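Local structure of farnesyl pyrophosphate synthase (Pseudomonas aeruginosa, 3ZOU) at residues Q220-D223 / D224-D227; L254-E257 / A258-Y262. The protein catalyses, as a farnesyl pyrophosphate synthase, the prenyl transfer that forms farnesyl diphosphate, and is captured here with bound geranyl diphosphate. One frame throughout, in Å; residues are numbered along the deposited sequence.

Contact 1. Residues Q220-D223 / D224-D227; sequences QVQD and DILD. With MG (magnesium ion), chain F.
Asp224 and Gln220, one helical turn apart, together face a magnesium ion. The CB of Asp224 stands 3.5 Å from Val221 O, and its CG lies the same 3.5 Å from Gln220 O. With CG set beside the backbone N (chi1 -76°), the carboxylate is folded back toward the preceding turn. OD1 binds magnesium at 2.1 Å, whereas OD2 stays outside bonding distance of the metal. Instead, OD2 accepts a 2.6 Å hydrogen bond from water 2, itself a magnesium ligand, and another from Tyr250 N. The carboxylate is thus held from both oxygens, OD1 by the metal and OD2 by water 2 and Tyr250 N.

Waters 1 to 5 supply the other five metal ligands. Water 1 links the ion to Gln220, donating to both its backbone O and its OE1, the latter at 2.6 Å. Gln220 O also accepts the helical bond from Asp224 N at 3.2 Å, with the donor tilted 30° from the carbonyl plane. Gln220 is therefore a second-shell residue, gripping one coordinated water at two points. The sequence from Asp223 through Asp227 fits the second aspartate-rich DDxxD motif of polyprenyl synthases (trans-prenyltransferases), whose usual role is to bind magnesium.

Away from the metal, the side chains of Val221 and Ile225 lie side by side, pointing the same way, with Val221 CG1 3.9 Å from Ile225 CD1. The bent Gln222 brings NE2 within 3.8 Å of Leu226 CG, and this amide nitrogen is hydrogen-bonded to Arg294 O, while Asp223 OD1 forms a salt bridge with Arg294. The stretch is the last part of helix 202-227: Val221 and Ile225 face helix 256-273, Asp224 meets helix 250-254, and Gln220 touches helix 171-196.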
loop_
_atom_site.group_PDB
_atom_site.type_symbol
_atom_site.label_atom_id
_atom_site.label_comp_id
_atom_site.label_asym_id
_atom_site.label_seq_id
_atom_site.Cartn_x
_atom_site.Cartn_y
_atom_site.Cartn_z
ATOM N N GLN A 220 -15.083 -17.336 11.741
ATOM C CA GLN A 220 -16.082 -17.298 10.686
ATOM C C GLN A 220 -17.198 -18.331 10.928
ATOM O O GLN A 220 -18.378 -18.043 10.685
ATOM C CB GLN A 220 -15.429 -17.528 9.325
ATOM C CG GLN A 220 -14.483 -16.402 8.961
ATOM C CD GLN A 220 -15.167 -15.052 8.845
ATOM O OE1 GLN A 220 -16.353 -14.931 8.503
ATOM N NE2 GLN A 220 -14.448 -13.999 9.240
ATOM N N VAL A 221 -16.790 -19.500 11.397
ATOM C CA VAL A 221 -17.782 -20.558 11.737
ATOM C C VAL A 221 -18.698 -20.069 12.839
ATOM O O VAL A 221 -19.969 -20.144 12.743
ATOM C CB VAL A 221 -17.093 -21.873 12.102
ATOM C CG1 VAL A 221 -18.156 -22.927 12.514
ATOM C CG2 VAL A 221 -16.194 -22.398 10.995
ATOM N N GLN A 222 -18.100 -19.572 13.938
ATOM C CA GLN A 222 -18.954 -19.099 15.060
ATOM C C GLN A 222 -19.820 -17.903 14.645
ATOM O O GLN A 222 -20.968 -17.759 15.097
ATOM C CB GLN A 222 -18.098 -18.793 16.308
ATOM C CG GLN A 222 -18.851 -18.379 17.539
ATOM C CD GLN A 222 -19.698 -19.527 18.103
ATOM O OE1 GLN A 222 -19.577 -20.677 17.656
ATOM N NE2 GLN A 222 -20.561 -19.213 19.025
ATOM N N ASP A 223 -19.321 -16.999 13.807
ATOM C CA ASP A 223 -20.155 -15.871 13.371
ATOM C C ASP A 223 -21.425 -16.342 12.630
ATOM O O ASP A 223 -22.518 -15.788 12.872
ATOM C CB ASP A 223 -19.412 -14.966 12.398
ATOM C CG ASP A 223 -18.570 -13.928 13.081
ATOM O OD1 ASP A 223 -18.471 -13.930 14.335
ATOM O OD2 ASP A 223 -17.915 -13.105 12.354
ATOM N N ASP A 224 -21.253 -17.343 11.779
ATOM C CA ASP A 224 -22.335 -17.939 11.010
ATOM C C ASP A 224 -23.322 -18.575 11.986
ATOM O O ASP A 224 -24.556 -18.447 11.820
ATOM C CB ASP A 224 -21.888 -18.994 10.004
ATOM C CG ASP A 224 -21.229 -18.402 8.743
ATOM O OD1 ASP A 224 -21.149 -17.177 8.670
ATOM O OD2 ASP A 224 -20.846 -19.223 7.891
ATOM N N ILE A 225 -22.807 -19.258 13.009
ATOM C CA ILE A 225 -23.675 -19.926 13.954
ATOM C C ILE A 225 -24.499 -18.892 14.682
ATOM O O ILE A 225 -25.718 -19.062 14.817
ATOM C CB ILE A 225 -22.879 -20.782 14.932
ATOM C CG1 ILE A 225 -22.317 -22.007 14.242
ATOM C CG2 ILE A 225 -23.744 -21.143 16.171
ATOM C CD1 ILE A 225 -21.190 -22.670 14.960
ATOM N N LEU A 226 -23.873 -17.813 15.149
ATOM C CA LEU A 226 -24.560 -16.786 15.890
ATOM C C LEU A 226 -25.613 -16.047 15.047
ATOM O O LEU A 226 -26.649 -15.626 15.564
ATOM C CB LEU A 226 -23.550 -15.806 16.498
ATOM C CG LEU A 226 -22.701 -16.381 17.620
ATOM C CD1 LEU A 226 -21.621 -15.386 18.035
ATOM C CD2 LEU A 226 -23.561 -16.815 18.807
ATOM N N ASP A 227 -25.324 -15.858 13.763
ATOM C CA ASP A 227 -26.309 -15.287 12.786
ATOM C C ASP A 227 -27.609 -16.108 12.666
ATOM O O ASP A 227 -28.693 -15.532 12.577
ATOM C CB ASP A 227 -25.689 -15.185 11.408
ATOM C CG ASP A 227 -24.775 -13.995 11.260
ATOM O OD1 ASP A 227 -24.676 -13.170 12.197
ATOM O OD2 ASP A 227 -24.134 -13.892 10.191
HETATM MG MG MG F . -20.113 -15.995 7.221
HETATM O O HOH W 1 -18.531 -16.424 8.360
HETATM O O HOH W 2 -19.370 -18.048 6.109
HETATM O O HOH W 3 -20.431 -14.219 8.541
HETATM O O HOH W 4 -22.066 -15.724 6.355
HETATM O O HOH W 5 -19.190 -14.741 6.092
#

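Contact 2. Residues L254-E257 / A258-Y262; sequences LGLE and AAKGY
Leu254 reaches across the start of helix 256-273 to Tyr262, their side chains meeting obliquely with Leu254 CD1 3.9 Å from Tyr262 CD2. Leu254 CB lies 4.1 Å from Ala258 CB, adding a second apolar touch. Tyr262 OH is hydrogen-bonded to Glu175 OE2 of helix 171-196, which anchors that end of the ring. Between the leucine and the helix sits Gly255 at the N-cap position; its positive phi (98°) turns the chain out of helix 250-254, and its O accepts from Ala259 N at 2.9 Å.

Around the first turn, Lys260 runs extended beyond CG and touches two neighbours, Leu256 and Glu257. Leu256 crosses the chain at a slant, its CD1 4.1 Å from Lys260 CE, while Lys260 CD is 3.8 Å from Glu257 OE2. Glu257 has CG anti to its N (chi1 -166°) and then bends at chi2, so that its carboxylate crosses the lysine CD at an angle.

The charged ends do not form a salt bridge: Glu257 OE1 is 4.3 Å from Lys260 NZ. Water 6 spans them, donating to Glu257 OE1 at 2.5 Å and accepting from Lys260 NZ. This is consistent with a weak, water-mediated attraction at the surface, and an acidic group in the first helical turn would probably also interact favourably with the helix dipole.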
loop_
_atom_site.group_PDB
_atom_site.type_symbol
_atom_site.label_atom_id
_atom_site.label_comp_id
_atom_site.label_asym_id
_atom_site.label_seq_id
_atom_site.Cartn_x
_atom_site.Cartn_y
_atom_site.Cartn_z
ATOM N N LEU A 254 -23.007 -27.725 6.716
ATOM C CA LEU A 254 -22.679 -28.809 7.573
ATOM C C LEU A 254 -23.893 -29.308 8.393
ATOM O O LEU A 254 -23.852 -30.420 8.881
ATOM C CB LEU A 254 -21.600 -28.320 8.559
ATOM C CG LEU A 254 -20.260 -27.985 7.898
ATOM C CD1 LEU A 254 -19.313 -27.531 9.002
ATOM C CD2 LEU A 254 -19.632 -29.171 7.195
ATOM N N GLY A 255 -24.863 -28.446 8.602
ATOM C CA GLY A 255 -25.954 -28.557 9.545
ATOM C C GLY A 255 -25.560 -27.755 10.778
ATOM O O GLY A 255 -24.347 -27.596 11.000
ATOM N N LEU A 256 -26.540 -27.229 11.517
ATOM C CA LEU A 256 -26.291 -26.366 12.684
ATOM C C LEU A 256 -25.435 -27.043 13.721
ATOM O O LEU A 256 -24.345 -26.530 14.173
ATOM C CB LEU A 256 -27.604 -25.847 13.317
ATOM C CG LEU A 256 -27.456 -24.839 14.482
ATOM C CD1 LEU A 256 -26.595 -23.647 14.101
ATOM C CD2 LEU A 256 -28.818 -24.367 14.983
ATOM N N GLU A 257 -25.857 -28.210 14.143
ATOM C CA GLU A 257 -25.179 -28.824 15.229
ATOM C C GLU A 257 -23.788 -29.295 14.805
ATOM O O GLU A 257 -22.777 -29.203 15.552
ATOM C CB GLU A 257 -26.098 -29.884 15.855
ATOM C CG GLU A 257 -25.589 -30.321 17.185
ATOM C CD GLU A 257 -25.609 -29.226 18.234
ATOM O OE1 GLU A 257 -26.631 -28.541 18.395
ATOM O OE2 GLU A 257 -24.605 -29.083 18.956
ATOM N N ALA A 258 -23.640 -29.716 13.554
ATOM C CA ALA A 258 -22.355 -30.138 13.067
ATOM C C ALA A 258 -21.347 -28.906 12.933
ATOM O O ALA A 258 -20.147 -29.072 13.015
ATOM C CB ALA A 258 -22.532 -30.813 11.693
ATOM N N ALA A 259 -21.895 -27.771 12.540
ATOM C CA ALA A 259 -21.124 -26.479 12.477
ATOM C C ALA A 259 -20.586 -26.176 13.912
ATOM O O ALA A 259 -19.440 -25.726 14.077
ATOM C CB ALA A 259 -21.981 -25.350 11.959
ATOM N N LYS A 260 -21.453 -26.324 14.916
ATOM C CA LYS A 260 -21.024 -26.056 16.332
ATOM C C LYS A 260 -19.846 -26.970 16.723
ATOM O O LYS A 260 -18.859 -26.560 17.348
ATOM C CB LYS A 260 -22.196 -26.248 17.265
ATOM C CG LYS A 260 -23.236 -25.187 17.116
ATOM C CD LYS A 260 -24.477 -25.465 17.959
ATOM C CE LYS A 260 -25.318 -24.239 17.978
ATOM N NZ LYS A 260 -26.539 -24.281 18.832
ATOM N N GLY A 261 -19.913 -28.236 16.295
ATOM C CA GLY A 261 -18.863 -29.172 16.472
ATOM C C GLY A 261 -17.537 -28.835 15.851
ATOM O O GLY A 261 -16.420 -29.069 16.374
ATOM N N TYR A 262 -17.656 -28.339 14.607
ATOM C CA TYR A 262 -16.502 -27.922 13.879
ATOM C C TYR A 262 -15.816 -26.702 14.527
ATOM O O TYR A 262 -14.628 -26.665 14.549
ATOM C CB TYR A 262 -16.933 -27.584 12.457
ATOM C CG TYR A 262 -15.807 -27.244 11.477
ATOM C CD1 TYR A 262 -14.608 -27.978 11.417
ATOM C CD2 TYR A 262 -15.977 -26.180 10.594
ATOM C CE1 TYR A 262 -13.616 -27.683 10.490
ATOM C CE2 TYR A 262 -14.982 -25.886 9.664
ATOM C CZ TYR A 262 -13.816 -26.619 9.638
ATOM O OH TYR A 262 -12.800 -26.305 8.745
HETATM O O HOH W 6 -28.086 -26.593 17.839
#

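Contact 1 precedes contact 2 along the chain, and their centres are about 10 Å apart. Contact 1 ends helix 202-227; after an unmodelled span, 229-247, and the short helix 250-254, contact 2 opens helix 256-273. The two helices pack directly: Val221 CG1 is 3.5 Å from Ala259 O, Ile225 CD1 is 3.7 Å from Lys260 CA, and Val221 CG2 is 3.8 Å from Tyr262 CD2. Both contacts belong to the polyprenyl synthase fold and lie on the same side of the chain's centre. The magnesium-bearing turn of contact 1 is thus backed, on its apolar face, by the partly exposed helix start of contact 2.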